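Local atomic coordinates of cellulose binding protein (Clavibacter michiganensis, PDB entry 4JJO), a protein that binds cellulose and probably loosens plant cell walls, as the two-domain expansin part of a longer protein that probably also hydrolyses beta-1,4-glucans. Residues 108-113 against 196-201; 102-107 against 130-135; 139-144 against 161-166; 167-172 against 182-187. One frame throughout, in Å; residues are numbered along the deposited sequence.

Interaction 1: 108-113 against 196-201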
loop_
_atom_site.group_PDB
_atom_site.type_symbol
_atom_site.label_atom_id
_atom_site.label_comp_id
_atom_site.label_asym_id
_atom_site.label_seq_id
_atom_site.Cartn_x
_atom_site.Cartn_y
_atom_site.Cartn_z
ATOM N N PRO A 108 2.452 9.001 -8.031
ATOM C CA PRO A 108 1.264 9.687 -8.549
ATOM C C PRO A 108 0.416 10.315 -7.450
ATOM O O PRO A 108 0.724 10.200 -6.265
ATOM C CB PRO A 108 0.483 8.575 -9.263
ATOM C CG PRO A 108 1.019 7.301 -8.750
ATOM C CD PRO A 108 2.378 7.538 -8.182
ATOM N N THR A 109 -0.650 10.987 -7.863
ATOM C CA THR A 109 -1.583 11.600 -6.929
ATOM C C THR A 109 -2.382 10.521 -6.215
ATOM O O THR A 109 -2.411 9.366 -6.643
ATOM C CB THR A 109 -2.557 12.539 -7.650
ATOM O OG1 THR A 109 -3.331 11.792 -8.598
ATOM C CG2 THR A 109 -1.798 13.651 -8.366
ATOM N N VAL A 110 -3.031 10.907 -5.125
ATOM C CA VAL A 110 -3.851 9.990 -4.351
ATOM C C VAL A 110 -5.028 9.495 -5.182
ATOM O O VAL A 110 -5.618 10.248 -5.954
ATOM C CB VAL A 110 -4.380 10.678 -3.078
ATOM C CG1 VAL A 110 -5.390 9.792 -2.362
ATOM C CG2 VAL A 110 -3.226 11.035 -2.154
ATOM N N ALA A 111 -5.347 8.214 -5.034
ATOM C CA ALA A 111 -6.530 7.644 -5.665
ATOM C C ALA A 111 -7.295 6.807 -4.655
ATOM O O ALA A 111 -6.738 6.361 -3.654
ATOM C CB ALA A 111 -6.147 6.805 -6.874
ATOM N N ILE A 112 -8.577 6.605 -4.928
ATOM C CA ILE A 112 -9.430 5.794 -4.074
ATOM C C ILE A 112 -10.111 4.733 -4.918
ATOM O O ILE A 112 -10.678 5.044 -5.967
ATOM C CB ILE A 112 -10.525 6.645 -3.405
ATOM C CG1 ILE A 112 -9.909 7.722 -2.508
ATOM C CG2 ILE A 112 -11.483 5.767 -2.609
ATOM C CD1 ILE A 112 -9.010 7.191 -1.426
ATOM N N ARG A 113 -10.048 3.482 -4.472
ATOM C CA ARG A 113 -10.824 2.424 -5.101
ATOM C C ARG A 113 -11.844 1.879 -4.118
ATOM O O ARG A 113 -11.491 1.358 -3.059
ATOM C CB ARG A 113 -9.932 1.286 -5.608
ATOM C CG ARG A 113 -10.737 0.136 -6.202
ATOM C CD ARG A 113 -9.886 -0.869 -6.960
ATOM N NE ARG A 113 -8.915 -1.545 -6.103
ATOM C CZ ARG A 113 -8.422 -2.758 -6.333
ATOM N NH1 ARG A 113 -8.806 -3.453 -7.395
ATOM N NH2 ARG A 113 -7.543 -3.284 -5.492
ATOM N N SER A 196 -5.212 15.371 -5.400
ATOM C CA SER A 196 -4.603 15.597 -4.093
ATOM C C SER A 196 -3.286 14.856 -3.883
ATOM O O SER A 196 -3.081 13.749 -4.385
ATOM C CB SER A 196 -5.588 15.224 -2.983
ATOM O OG SER A 196 -6.678 16.128 -2.968
ATOM N N ARG A 197 -2.401 15.498 -3.128
ATOM C CA ARG A 197 -1.113 14.937 -2.745
ATOM C C ARG A 197 -0.839 15.288 -1.289
ATOM O O ARG A 197 -1.267 16.335 -0.811
ATOM C CB ARG A 197 0.007 15.521 -3.607
ATOM C CG ARG A 197 0.072 14.987 -5.026
ATOM C CD ARG A 197 1.207 15.646 -5.794
ATOM N NE ARG A 197 1.222 15.257 -7.201
ATOM C CZ ARG A 197 1.792 14.152 -7.672
ATOM N NH1 ARG A 197 2.401 13.307 -6.853
ATOM N NH2 ARG A 197 1.752 13.889 -8.972
ATOM N N PHE A 198 -0.126 14.412 -0.588
ATOM C CA PHE A 198 0.293 14.691 0.780
ATOM C C PHE A 198 1.556 15.542 0.789
ATOM O O PHE A 198 1.865 16.192 1.786
ATOM C CB PHE A 198 0.539 13.388 1.543
ATOM C CG PHE A 198 -0.718 12.674 1.938
ATOM C CD1 PHE A 198 -1.402 13.038 3.086
ATOM C CD2 PHE A 198 -1.217 11.643 1.165
ATOM C CE1 PHE A 198 -2.560 12.386 3.454
ATOM C CE2 PHE A 198 -2.378 10.987 1.530
ATOM C CZ PHE A 198 -3.047 11.359 2.676
ATOM N N TYR A 199 2.280 15.534 -0.328
ATOM C CA TYR A 199 3.525 16.285 -0.460
ATOM C C TYR A 199 3.803 16.547 -1.941
ATOM O O TYR A 199 3.316 15.818 -2.802
ATOM C CB TYR A 199 4.680 15.510 0.177
ATOM C CG TYR A 199 4.713 14.053 -0.210
ATOM C CD1 TYR A 199 5.447 13.624 -1.307
ATOM C CD2 TYR A 199 4.012 13.106 0.520
ATOM C CE1 TYR A 199 5.481 12.295 -1.665
ATOM C CE2 TYR A 199 4.035 11.771 0.168
ATOM C CZ TYR A 199 4.772 11.372 -0.924
ATOM O OH TYR A 199 4.801 10.045 -1.278
ATOM N N PRO A 200 4.587 17.594 -2.243
ATOM C CA PRO A 200 4.781 18.014 -3.637
ATOM C C PRO A 200 5.676 17.118 -4.484
ATOM O O PRO A 200 6.472 16.334 -3.968
ATOM C CB PRO A 200 5.441 19.391 -3.500
ATOM C CG PRO A 200 6.080 19.385 -2.170
ATOM C CD PRO A 200 5.226 18.521 -1.292
ATOM N N VAL A 201 5.518 17.251 -5.797
ATOM C CA VAL A 201 6.485 16.742 -6.757
ATOM C C VAL A 201 7.600 17.771 -6.866
ATOM O O VAL A 201 7.357 18.969 -6.715
ATOM C CB VAL A 201 5.861 16.561 -8.158
ATOM C CG1 VAL A 201 4.610 15.698 -8.091
ATOM C CG2 VAL A 201 5.545 17.918 -8.783
HETATM O O HOH W 1 2.617 9.028 -3.801
#
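Val-110 and Ser-196 are tied by one backbone bond, which joins the loop just before strand 111-114 to the irregular tail 196-201. Val-110 N gives its proton to Ser-196 O at 2.9 Å, almost straight at 171°. The carbonyl is met nearly end-on. Thr-109 lies closest to Arg-197 in the backbone register. The side chain of Arg-197 is extended from CG to NE and crosses Thr-109 at about a right angle. Thr-109 CG2 rests over one face of the guanidinium, 3.6 Å from Arg-197 NH2 and offset toward its rim. Val-201 CG1 lies over the opposite face, so the flat group is held between two methyls. Its NH1 bonds to Gly-107 O. Thr-109 turns OG1 between its backbone N and carbonyl carbon (chi1 61°), and that hydroxyl is bonded to Thr-194 O. Deeper in, Val-110 CG2 approaches the Phe-198 ring obliquely, 3.8 Å from Phe-198 CE2. The contact fastens the chain's C-terminal tail to the start of the expansin C-terminal domain. Val-110 also pairs with Thr-194, just past strand 191-193. Phe-198 reaches on to Val-171 and Asp-173 of strand 167-173 and to Val-179 of strand 178-184.

Interaction 2: 102-107 against 130-135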
loop_
_atom_site.group_PDB
_atom_site.type_symbol
_atom_site.label_atom_id
_atom_site.label_comp_id
_atom_site.label_asym_id
_atom_site.label_seq_id
_atom_site.Cartn_x
_atom_site.Cartn_y
_atom_site.Cartn_z
ATOM N N VAL A 102 11.133 4.426 2.801
ATOM C CA VAL A 102 11.274 5.716 2.147
ATOM C C VAL A 102 10.249 6.703 2.680
ATOM O O VAL A 102 9.059 6.397 2.755
ATOM C CB VAL A 102 11.078 5.592 0.624
ATOM C CG1 VAL A 102 11.181 6.958 -0.038
ATOM C CG2 VAL A 102 12.088 4.623 0.028
ATOM N N ARG A 103 10.713 7.890 3.055
ATOM C CA ARG A 103 9.807 8.958 3.453
ATOM C C ARG A 103 9.415 9.782 2.234
ATOM O O ARG A 103 10.270 10.157 1.431
ATOM C CB ARG A 103 10.453 9.859 4.505
ATOM C CG ARG A 103 9.472 10.817 5.161
ATOM C CD ARG A 103 10.072 11.519 6.367
ATOM N NE ARG A 103 9.133 12.479 6.942
ATOM C CZ ARG A 103 9.240 13.003 8.159
ATOM N NH1 ARG A 103 10.242 12.660 8.959
ATOM N NH2 ARG A 103 8.332 13.870 8.582
ATOM N N ASP A 104 8.118 10.049 2.107
ATOM C CA ASP A 104 7.575 10.844 1.007
ATOM C C ASP A 104 8.173 10.464 -0.341
ATOM O O ASP A 104 8.780 11.303 -1.008
ATOM C CB ASP A 104 7.794 12.338 1.262
ATOM C CG ASP A 104 7.071 12.826 2.493
ATOM O OD1 ASP A 104 6.319 12.024 3.085
ATOM O OD2 ASP A 104 7.241 14.006 2.866
ATOM N N PRO A 105 8.005 9.196 -0.746
ATOM C CA PRO A 105 8.470 8.721 -2.053
ATOM C C PRO A 105 7.739 9.403 -3.202
ATOM O O PRO A 105 6.533 9.650 -3.105
ATOM C CB PRO A 105 8.111 7.231 -2.028
ATOM C CG PRO A 105 6.976 7.138 -1.076
ATOM C CD PRO A 105 7.298 8.136 -0.006
ATOM N N ALA A 106 8.460 9.703 -4.274
ATOM C CA ALA A 106 7.841 10.223 -5.481
ATOM C C ALA A 106 6.823 9.214 -5.992
ATOM O O ALA A 106 7.038 8.002 -5.911
ATOM C CB ALA A 106 8.889 10.488 -6.540
ATOM N N GLY A 107 5.713 9.719 -6.512
ATOM C CA GLY A 107 4.680 8.868 -7.063
ATOM C C GLY A 107 3.507 9.685 -7.566
ATOM O O GLY A 107 3.548 10.917 -7.545
ATOM N N ALA A 130 -0.633 7.151 -1.203
ATOM C CA ALA A 130 -0.394 8.021 -0.058
ATOM C C ALA A 130 1.110 8.174 0.171
ATOM O O ALA A 130 1.569 9.197 0.677
ATOM C CB ALA A 130 -1.068 7.468 1.185
ATOM N N GLY A 131 1.868 7.145 -0.195
ATOM C CA GLY A 131 3.318 7.179 -0.109
ATOM C C GLY A 131 3.849 6.697 1.231
ATOM O O GLY A 131 4.820 5.942 1.289
ATOM N N ASN A 132 3.214 7.141 2.311
ATOM C CA ASN A 132 3.595 6.727 3.653
ATOM C C ASN A 132 2.456 5.939 4.295
ATOM O O ASN A 132 1.455 5.643 3.637
ATOM C CB ASN A 132 3.940 7.949 4.509
ATOM C CG ASN A 132 4.954 8.861 3.844
ATOM O OD1 ASN A 132 6.149 8.573 3.824
ATOM N ND2 ASN A 132 4.476 9.975 3.301
ATOM N N ARG A 133 2.603 5.594 5.570
ATOM C CA ARG A 133 1.534 4.904 6.283
ATOM C C ARG A 133 0.351 5.837 6.499
ATOM O O ARG A 133 0.520 7.034 6.735
ATOM C CB ARG A 133 2.014 4.361 7.631
ATOM C CG ARG A 133 3.068 3.271 7.531
ATOM C CD ARG A 133 3.152 2.456 8.816
ATOM N NE ARG A 133 4.123 1.371 8.710
ATOM C CZ ARG A 133 4.232 0.368 9.576
ATOM N NH1 ARG A 133 3.424 0.291 10.626
ATOM N NH2 ARG A 133 5.152 -0.570 9.388
ATOM N N ILE A 134 -0.846 5.272 6.412
ATOM C CA ILE A 134 -2.076 6.013 6.646
ATOM C C ILE A 134 -2.540 5.742 8.070
ATOM O O ILE A 134 -2.616 4.590 8.493
ATOM C CB ILE A 134 -3.169 5.590 5.645
ATOM C CG1 ILE A 134 -2.799 6.065 4.238
ATOM C CG2 ILE A 134 -4.523 6.146 6.052
ATOM C CD1 ILE A 134 -3.692 5.514 3.147
ATOM N N ASP A 135 -2.839 6.806 8.811
ATOM C CA ASP A 135 -3.227 6.675 10.209
ATOM C C ASP A 135 -4.727 6.435 10.343
ATOM O O ASP A 135 -5.167 5.618 11.150
ATOM C CB ASP A 135 -2.833 7.923 11.000
ATOM C CG ASP A 135 -3.206 7.820 12.468
ATOM O OD1 ASP A 135 -2.410 7.258 13.250
ATOM O OD2 ASP A 135 -4.297 8.301 12.842
HETATM O O HOH W 2 7.179 4.805 1.892
HETATM O O HOH W 3 7.107 6.527 4.988
#
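Asp-104 meets Asn-132 through two hydrogen bonds that use both ends of the asparagine amide. Asp-104 N donates to Asn-132 OD1 at 3.0 Å, in the carbonyl plane and on a lone pair. Asn-132 ND2 donates to Asp-104 OD1 at 2.8 Å, with a more bent N-H angle of 146°. The carboxylate and amide planes are turned 63° apart, and the acceptor lies tilted from the amide plane. Beside them, Pro-105 CG sits 3.4 Å from Gly-131 O. Two waters fill in the polar edge. One joins Val-102 O to Gly-131 O, and the other joins Val-102 O to Asn-132 OD1, so OD1 accepts two bonds. Asp-104 has a left-handed backbone, and its CG lies beside its own N (chi1 -63°). This lets N and carboxylate serve the same amide. Further out, Arg-177 forms a salt bridge to Asp-104 OD1, and Tyr-199 packs on both Asp-104 and Asn-132. The contact joins the link after strand 95-101 of the double-psi beta-barrel domain to the loop leading into strand 134-141 of the C-terminal domain. The paired donor and acceptor fix which way the amide is flipped. Arg-177 and the ND2 bond together probably favour the charged form of Asp-104.

Interaction 3: 139-144 against 161-166; sequences IQAGRQ and PIQDGP
Ile-162 opens the contact with an apolar touch. Its CG2 branch meets the end of the Ile-139 side chain, with Ile-162 CG2 4.0 Å from Ile-139 CD1, and the two side chains cross at a slant. Gln-163 follows and carries the polar part. Its backbone N donates to a water at 2.8 Å, and that water donates in turn to Gln-140 O. The side chain leaves with CG tucked between the backbone N and the carbonyl carbon (chi1 65°), then runs extended to the tip of the facing hairpin. There Gln-163 OE1 accepts the proton of Gly-142 N at 2.9 Å. The donor sits tilted from the carbonyl plane, and the N-H angle is 152°. Gln-163 NE2 reaches a second water over a long 3.3 Å, and that water donates to Gly-142 O at a short 2.5 Å. The direct bond to Gly-142 is thus backed by a looser water bridge. Gly-142 is the first corner residue of a type II' beta turn from Ala-141 to Gln-144, in which Ala-141 and Gln-144 exchange two backbone bonds. Beyond Gln-163 the loop curves round into strand 167-173. The contact lies at the far end of the C-terminal domain. It joins the hairpin of strands 134-141 and 144-150 to the loop before strand 167-173. Ile-162 also packs on Leu-146 of strand 144-150 and bonds through its backbone to Arg-120.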
loop_
_atom_site.group_PDB
_atom_site.type_symbol
_atom_site.label_atom_id
_atom_site.label_comp_id
_atom_site.label_asym_id
_atom_site.label_seq_id
_atom_site.Cartn_x
_atom_site.Cartn_y
_atom_site.Cartn_z
ATOM N N ILE A 139 -15.166 8.996 6.365
ATOM C CA ILE A 139 -16.163 9.408 5.385
ATOM C C ILE A 139 -17.102 10.432 6.010
ATOM O O ILE A 139 -17.517 10.287 7.160
ATOM C CB ILE A 139 -16.988 8.216 4.868
ATOM C CG1 ILE A 139 -16.087 7.250 4.095
ATOM C CG2 ILE A 139 -18.125 8.705 3.980
ATOM C CD1 ILE A 139 -16.806 6.030 3.552
ATOM N N GLN A 140 -17.437 11.467 5.249
ATOM C CA GLN A 140 -18.267 12.548 5.763
ATOM C C GLN A 140 -19.695 12.082 6.008
ATOM O O GLN A 140 -20.289 11.400 5.171
ATOM C CB GLN A 140 -18.260 13.733 4.797
ATOM C CG GLN A 140 -18.829 15.010 5.396
ATOM C CD GLN A 140 -18.269 16.260 4.742
ATOM O OE1 GLN A 140 -18.073 16.307 3.527
ATOM N NE2 GLN A 140 -17.999 17.275 5.550
ATOM N N ALA A 141 -20.228 12.452 7.168
ATOM C CA ALA A 141 -21.602 12.139 7.535
ATOM C C ALA A 141 -22.264 13.409 8.044
ATOM O O ALA A 141 -22.169 13.735 9.227
ATOM C CB ALA A 141 -21.630 11.065 8.600
ATOM N N GLY A 142 -22.933 14.123 7.144
ATOM C CA GLY A 142 -23.453 15.440 7.457
ATOM C C GLY A 142 -22.294 16.411 7.545
ATOM O O GLY A 142 -21.637 16.693 6.542
ATOM N N ARG A 143 -22.037 16.916 8.747
ATOM C CA ARG A 143 -20.820 17.673 8.999
ATOM C C ARG A 143 -20.002 17.003 10.103
ATOM O O ARG A 143 -19.166 17.635 10.749
ATOM C CB ARG A 143 -21.131 19.137 9.328
ATOM C CG ARG A 143 -22.095 19.361 10.480
ATOM C CD ARG A 143 -22.199 20.848 10.791
ATOM N NE ARG A 143 -22.738 21.108 12.125
ATOM C CZ ARG A 143 -23.936 21.629 12.383
ATOM N NH1 ARG A 143 -24.769 21.969 11.406
ATOM N NH2 ARG A 143 -24.307 21.816 13.642
ATOM N N GLN A 144 -20.261 15.713 10.307
ATOM C CA GLN A 144 -19.423 14.871 11.150
ATOM C C GLN A 144 -18.561 13.977 10.272
ATOM O O GLN A 144 -18.595 14.079 9.045
ATOM C CB GLN A 144 -20.281 14.001 12.069
ATOM C CG GLN A 144 -20.456 14.565 13.464
ATOM C CD GLN A 144 -21.120 15.921 13.463
ATOM O OE1 GLN A 144 -22.331 16.030 13.267
ATOM N NE2 GLN A 144 -20.330 16.967 13.685
ATOM N N PRO A 161 -23.583 2.143 8.312
ATOM C CA PRO A 161 -23.941 2.690 6.997
ATOM C C PRO A 161 -23.438 4.107 6.738
ATOM O O PRO A 161 -23.171 4.871 7.670
ATOM C CB PRO A 161 -25.471 2.668 7.018
ATOM C CG PRO A 161 -25.808 1.575 7.948
ATOM C CD PRO A 161 -24.770 1.643 9.028
ATOM N N ILE A 162 -23.316 4.439 5.458
ATOM C CA ILE A 162 -22.917 5.773 5.032
ATOM C C ILE A 162 -24.049 6.427 4.255
ATOM O O ILE A 162 -24.990 5.757 3.820
ATOM C CB ILE A 162 -21.656 5.740 4.155
ATOM C CG1 ILE A 162 -21.845 4.787 2.971
ATOM C CG2 ILE A 162 -20.457 5.320 4.982
ATOM C CD1 ILE A 162 -20.765 4.897 1.917
ATOM N N GLN A 163 -23.950 7.739 4.081
ATOM C CA GLN A 163 -25.002 8.503 3.431
ATOM C C GLN A 163 -24.966 8.340 1.916
ATOM O O GLN A 163 -23.926 8.032 1.332
ATOM C CB GLN A 163 -24.897 9.983 3.806
ATOM C CG GLN A 163 -23.635 10.671 3.319
ATOM C CD GLN A 163 -23.526 12.092 3.831
ATOM O OE1 GLN A 163 -23.772 12.360 5.007
ATOM N NE2 GLN A 163 -23.168 13.015 2.945
ATOM N N ASP A 164 -26.121 8.544 1.295
ATOM C CA ASP A 164 -26.259 8.447 -0.150
ATOM C C ASP A 164 -25.626 9.670 -0.805
ATOM O O ASP A 164 -25.319 10.653 -0.131
ATOM C CB ASP A 164 -27.739 8.349 -0.519
ATOM C CG ASP A 164 -27.962 8.135 -2.003
ATOM O OD1 ASP A 164 -27.030 7.668 -2.690
ATOM O OD2 ASP A 164 -29.079 8.429 -2.478
ATOM N N GLY A 165 -25.423 9.604 -2.116
ATOM C CA GLY A 165 -24.829 10.709 -2.841
ATOM C C GLY A 165 -23.315 10.635 -2.859
ATOM O O GLY A 165 -22.732 9.627 -2.454
ATOM N N PRO A 166 -22.666 11.714 -3.322
ATOM C CA PRO A 166 -21.208 11.782 -3.466
ATOM C C PRO A 166 -20.499 11.624 -2.129
ATOM O O PRO A 166 -20.941 12.195 -1.131
ATOM C CB PRO A 166 -20.969 13.191 -4.026
ATOM C CG PRO A 166 -22.296 13.668 -4.509
ATOM C CD PRO A 166 -23.313 12.989 -3.661
HETATM O O HOH W 4 -21.851 9.020 5.404
HETATM O O HOH W 5 -22.470 15.867 4.350
#

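Interaction 4: 167-172 against 182-187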
loop_
_atom_site.group_PDB
_atom_site.type_symbol
_atom_site.label_atom_id
_atom_site.label_comp_id
_atom_site.label_asym_id
_atom_site.label_seq_id
_atom_site.Cartn_x
_atom_site.Cartn_y
_atom_site.Cartn_z
ATOM N N LEU A 167 -19.417 10.853 -2.111
ATOM C CA LEU A 167 -18.641 10.654 -0.895
ATOM C C LEU A 167 -17.554 11.707 -0.752
ATOM O O LEU A 167 -16.906 12.088 -1.729
ATOM C CB LEU A 167 -17.988 9.270 -0.884
ATOM C CG LEU A 167 -18.863 8.057 -0.573
ATOM C CD1 LEU A 167 -19.983 7.928 -1.580
ATOM C CD2 LEU A 167 -18.004 6.800 -0.547
ATOM N N THR A 168 -17.365 12.176 0.474
ATOM C CA THR A 168 -16.206 12.988 0.813
ATOM C C THR A 168 -15.352 12.191 1.788
ATOM O O THR A 168 -15.821 11.785 2.853
ATOM C CB THR A 168 -16.598 14.336 1.438
ATOM O OG1 THR A 168 -17.318 15.119 0.477
ATOM C CG2 THR A 168 -15.357 15.102 1.868
ATOM N N VAL A 169 -14.102 11.952 1.408
ATOM C CA VAL A 169 -13.218 11.101 2.190
ATOM C C VAL A 169 -12.023 11.883 2.708
ATOM O O VAL A 169 -11.338 12.565 1.948
ATOM C CB VAL A 169 -12.702 9.919 1.347
ATOM C CG1 VAL A 169 -11.747 9.059 2.163
ATOM C CG2 VAL A 169 -13.864 9.089 0.829
ATOM N N LYS A 170 -11.779 11.777 4.009
ATOM C CA LYS A 170 -10.620 12.408 4.618
ATOM C C LYS A 170 -9.584 11.364 4.992
ATOM O O LYS A 170 -9.862 10.438 5.755
ATOM C CB LYS A 170 -11.013 13.204 5.857
ATOM C CG LYS A 170 -9.828 13.870 6.530
ATOM C CD LYS A 170 -10.231 15.147 7.233
ATOM C CE LYS A 170 -11.282 14.893 8.297
ATOM N NZ LYS A 170 -11.635 16.147 9.012
ATOM N N VAL A 171 -8.383 11.527 4.450
ATOM C CA VAL A 171 -7.282 10.619 4.722
ATOM C C VAL A 171 -6.154 11.370 5.424
ATOM O O VAL A 171 -5.635 12.364 4.911
ATOM C CB VAL A 171 -6.753 9.983 3.428
ATOM C CG1 VAL A 171 -5.709 8.926 3.742
ATOM C CG2 VAL A 171 -7.900 9.378 2.631
ATOM N N THR A 172 -5.787 10.884 6.605
ATOM C CA THR A 172 -4.729 11.488 7.404
ATOM C C THR A 172 -3.566 10.506 7.491
ATOM O O THR A 172 -3.765 9.342 7.831
ATOM C CB THR A 172 -5.223 11.804 8.827
ATOM O OG1 THR A 172 -6.452 12.537 8.762
ATOM C CG2 THR A 172 -4.188 12.616 9.598
ATOM N N PRO A 182 -13.363 15.303 -2.155
ATOM C CA PRO A 182 -14.793 15.443 -2.448
ATOM C C PRO A 182 -15.215 14.814 -3.773
ATOM O O PRO A 182 -14.387 14.552 -4.645
ATOM C CB PRO A 182 -14.970 16.959 -2.535
ATOM C CG PRO A 182 -13.672 17.441 -3.045
ATOM C CD PRO A 182 -12.628 16.551 -2.426
ATOM N N GLY A 183 -16.513 14.577 -3.909
ATOM C CA GLY A 183 -17.096 14.217 -5.187
ATOM C C GLY A 183 -16.860 12.784 -5.615
ATOM O O GLY A 183 -17.117 12.428 -6.764
ATOM N N LEU A 184 -16.377 11.956 -4.696
ATOM C CA LEU A 184 -16.138 10.554 -5.002
ATOM C C LEU A 184 -17.460 9.830 -5.202
ATOM O O LEU A 184 -18.456 10.137 -4.547
ATOM C CB LEU A 184 -15.338 9.892 -3.884
ATOM C CG LEU A 184 -13.912 10.412 -3.702
ATOM C CD1 LEU A 184 -13.264 9.746 -2.504
ATOM C CD2 LEU A 184 -13.089 10.183 -4.960
ATOM N N ARG A 185 -17.463 8.868 -6.116
ATOM C CA ARG A 185 -18.677 8.137 -6.447
ATOM C C ARG A 185 -18.682 6.759 -5.810
ATOM O O ARG A 185 -17.628 6.176 -5.555
ATOM C CB ARG A 185 -18.813 8.006 -7.964
ATOM C CG ARG A 185 -19.082 9.331 -8.657
ATOM C CD ARG A 185 -18.965 9.231 -10.168
ATOM N NE ARG A 185 -17.574 9.143 -10.603
ATOM C CZ ARG A 185 -16.947 8.020 -10.941
ATOM N NH1 ARG A 185 -15.678 8.071 -11.316
ATOM N NH2 ARG A 185 -17.573 6.848 -10.916
ATOM N N MET A 186 -19.878 6.250 -5.540
ATOM C CA MET A 186 -20.037 4.868 -5.126
ATOM C C MET A 186 -19.878 4.015 -6.372
ATOM O O MET A 186 -20.859 3.565 -6.968
ATOM C CB MET A 186 -21.406 4.656 -4.484
ATOM C CG MET A 186 -21.711 3.214 -4.110
ATOM S SD MET A 186 -20.470 2.471 -3.033
ATOM C CE MET A 186 -20.471 3.624 -1.666
ATOM N N ALA A 187 -18.625 3.814 -6.764
ATOM C CA ALA A 187 -18.293 3.142 -8.011
ATOM C C ALA A 187 -17.361 1.964 -7.743
ATOM O O ALA A 187 -16.153 2.048 -7.975
ATOM C CB ALA A 187 -17.641 4.119 -8.961
HETATM O O HOH W 6 -18.716 14.977 -1.913
#
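Val-169 and Leu-184 press together most tightly here. Val-169 CG2 lies 3.4 Å from Leu-184 CD1, closer than usual for two methyls, and the side chains cross at about a right angle. Val-169 puts this branch beside its backbone N while CG1 is anti to it (chi1 178°). Next to this pair, Leu-167 and Leu-184 point to the same face of the sheet, with Leu-167 CB 4.1 Å from Leu-184 CB. The other end of Leu-167 meets Met-186, whose chain bends back so that Met-186 CE comes 4.2 Å from Leu-167 CD2. This face looks into the beta sandwich of the expansin C-terminal domain. Val-169 packs there on Leu-125, and Leu-184 on Ile-112. The backbones belong to the hairpin of strands 167-173 and 178-184. Leu-167 and Leu-184 form an antiparallel hydrogen-bonded pair. Leu-167 N donates to Leu-184 O at 2.7 Å, and Leu-184 N returns to Leu-167 O at 3.0 Å with a more bent angle of 139°. Gly-183 and Leu-184 both face Leu-167, which makes a G1 beta bulge, with Gly-183 at positive phi (77°). The chain turns a corner there. On the outer side, a water bridges the strands, 2.8 Å from Thr-168 OG1 and accepting from Gly-183 N. Beyond the bulge, Arg-185 forms a salt bridge with Glu-190, and Met-186 centres an inverse gamma turn.

How the interactions relate
Interaction 2 is buried, interaction 4 partly buried, and interactions 1 and 3 are surface contacts. Interactions 1 and 2 adjoin where the two domains meet. Tyr-199 OH bonds to Pro-105 O, so the C-terminal tail leans on the interdomain link. Interactions 3 and 4 adjoin at the far end of the C-terminal domain, where Gln-140 N bonds to Thr-168 O and Ile-162 CD1 packs on Met-186 CE. All four reach the same antiparallel sheet. Strand 134-141 serves both interactions 2 and 3. The chemistry follows position: interaction 4 is largely apolar, interaction 2 polar though buried, interaction 3 relies on bridging waters, and interaction 1 mixes a backbone bond with methyl packing.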